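Local coordinates for protein glutaminase 1 (PDB 1U60) that hydrolyses L-glutamine to L-glutamate and ammonium as a glutaminase of the beta-lactamase clan, at residues G272-A277 / K301-N306. Sequence-based numbering, arbitrary orientation.
Sequences GVMGIA and KQLGYN
Val-273 and Tyr-305 have the nearest CA atoms across the contact, 9.3 Å apart, where the start of central strand 274-279 meets the turn leaving the C-terminal helix 290-303; side chains alone bridge the gap. The contact joins the five-stranded antiparallel sheet of this beta-lactamase-clan fold to the helix packed on it, away from the predicted substrate-binding residues. Gly-304, with positive phi (76°), leaves the helical path in a Schellman motif, and the next residue, Tyr-305, points its side chain toward the strand. On the strand side, Val-273 and Met-274 form a classic beta bulge opposite Val-270, and both send their side chains toward the helix end. Met-274 has its CG between the backbone N and the carbonyl carbon (chi1 66°); with chi2 extended this carries SD out toward the helix end, and a bend at chi3 turns CE, so the end of Met-274 packs against both Leu-303 and Tyr-305. Its CE lies 4.0 Å from Leu-303 CD1 and 3.9 Å from Tyr-305 CE2, while SD makes an oblique Met-aromatic contact, 5.1 Å from the centroid of the tyrosine ring. Leu-303 also packs on Ile-45 of strand 42-47 and on Leu-7 and Ala-10 of helix 4-18. Leu-303 O sits over the centre of one face of the Tyr-305 ring, 3.9 Å above its plane. At the phenol end, Val-273 comes from the opposite direction, its CG1 3.7 Å from Tyr-305 CZ and 3.4 Å from Tyr-305 OH.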
loop_
_atom_site.group_PDB
_atom_site.type_symbol
_atom_site.label_atom_id
_atom_site.label_comp_id
_atom_site.label_asym_id
_atom_site.label_seq_id
_atom_site.Cartn_x
_atom_site.Cartn_y
_atom_site.Cartn_z
ATOM N N GLY A 272 -3.770 13.398 10.336
ATOM C CA GLY A 272 -4.474 14.577 10.821
ATOM C C GLY A 272 -5.271 14.443 12.102
ATOM O O GLY A 272 -5.809 15.445 12.591
ATOM N N VAL A 273 -5.350 13.242 12.678
ATOM C CA VAL A 273 -6.347 13.002 13.715
ATOM C C VAL A 273 -5.789 12.362 14.978
ATOM O O VAL A 273 -5.911 12.923 16.062
ATOM C CB VAL A 273 -7.524 12.181 13.175
ATOM C CG1 VAL A 273 -8.602 11.953 14.287
ATOM C CG2 VAL A 273 -8.152 12.876 11.958
ATOM N N MET A 274 -5.171 11.198 14.862
ATOM C CA MET A 274 -4.756 10.445 16.047
ATOM C C MET A 274 -3.814 9.294 15.744
ATOM O O MET A 274 -3.703 8.827 14.615
ATOM C CB MET A 274 -5.988 9.880 16.787
ATOM C CG MET A 274 -6.753 8.831 15.983
ATOM S SD MET A 274 -8.053 8.024 16.907
ATOM C CE MET A 274 -9.047 9.453 17.348
ATOM N N GLY A 275 -3.071 8.893 16.769
ATOM C CA GLY A 275 -2.430 7.591 16.800
ATOM C C GLY A 275 -3.268 6.602 17.571
ATOM O O GLY A 275 -3.858 6.964 18.593
ATOM N N ILE A 276 -3.309 5.358 17.092
ATOM C CA ILE A 276 -4.004 4.280 17.770
ATOM C C ILE A 276 -3.001 3.168 17.929
ATOM O O ILE A 276 -2.321 2.749 16.989
ATOM C CB ILE A 276 -5.227 3.746 16.973
ATOM C CG1 ILE A 276 -6.117 4.874 16.510
ATOM C CG2 ILE A 276 -6.009 2.619 17.763
ATOM C CD1 ILE A 276 -7.185 4.445 15.418
ATOM N N ALA A 277 -2.909 2.642 19.122
ATOM C CA ALA A 277 -1.981 1.535 19.336
ATOM C C ALA A 277 -2.591 0.485 20.234
ATOM O O ALA A 277 -3.487 0.763 21.047
ATOM C CB ALA A 277 -0.699 2.012 19.914
ATOM N N LYS A 301 -12.568 1.054 13.335
ATOM C CA LYS A 301 -13.870 0.744 12.728
ATOM C C LYS A 301 -14.989 1.486 13.466
ATOM O O LYS A 301 -15.918 2.028 12.863
ATOM C CB LYS A 301 -14.147 -0.738 12.805
ATOM C CG LYS A 301 -15.456 -1.154 12.148
ATOM C CD LYS A 301 -15.475 -2.639 11.804
ATOM C CE LYS A 301 -16.767 -3.027 11.078
ATOM N NZ LYS A 301 -17.533 -4.036 11.858
ATOM N N GLN A 302 -14.909 1.500 14.782
ATOM C CA GLN A 302 -15.917 2.176 15.606
ATOM C C GLN A 302 -15.921 3.681 15.336
ATOM O O GLN A 302 -16.984 4.289 15.358
ATOM C CB GLN A 302 -15.666 1.961 17.088
ATOM C CG GLN A 302 -15.966 0.575 17.661
ATOM C CD GLN A 302 -15.590 0.513 19.143
ATOM O OE1 GLN A 302 -16.288 1.114 19.983
ATOM N NE2 GLN A 302 -14.445 -0.126 19.455
ATOM N N LEU A 303 -14.750 4.284 15.075
ATOM C CA LEU A 303 -14.658 5.726 14.897
ATOM C C LEU A 303 -14.752 6.137 13.422
ATOM O O LEU A 303 -14.767 7.345 13.126
ATOM C CB LEU A 303 -13.365 6.269 15.549
ATOM C CG LEU A 303 -13.235 6.091 17.056
ATOM C CD1 LEU A 303 -11.902 6.659 17.564
ATOM C CD2 LEU A 303 -14.434 6.698 17.797
ATOM N N GLY A 304 -14.829 5.154 12.514
ATOM C CA GLY A 304 -15.034 5.385 11.085
ATOM C C GLY A 304 -13.792 5.894 10.327
ATOM O O GLY A 304 -13.933 6.642 9.363
ATOM N N TYR A 305 -12.582 5.535 10.778
ATOM C CA TYR A 305 -11.339 5.989 10.106
ATOM C C TYR A 305 -10.711 4.967 9.178
ATOM O O TYR A 305 -10.460 3.818 9.577
ATOM C CB TYR A 305 -10.278 6.396 11.128
ATOM C CG TYR A 305 -10.715 7.542 12.001
ATOM C CD1 TYR A 305 -11.121 8.763 11.425
ATOM C CD2 TYR A 305 -10.657 7.445 13.399
ATOM C CE1 TYR A 305 -11.492 9.835 12.224
ATOM C CE2 TYR A 305 -11.057 8.507 14.179
ATOM C CZ TYR A 305 -11.458 9.693 13.595
ATOM O OH TYR A 305 -11.842 10.778 14.367
ATOM N N ASN A 306 -10.471 5.389 7.938
ATOM C CA ASN A 306 -9.945 4.559 6.853
ATOM C C ASN A 306 -9.568 5.530 5.747
ATOM O O ASN A 306 -10.432 6.311 5.296
ATOM C CB ASN A 306 -11.020 3.595 6.345
ATOM C CG ASN A 306 -10.511 2.643 5.263
ATOM O OD1 ASN A 306 -9.810 3.059 4.365
ATOM N ND2 ASN A 306 -10.967 1.377 5.304
#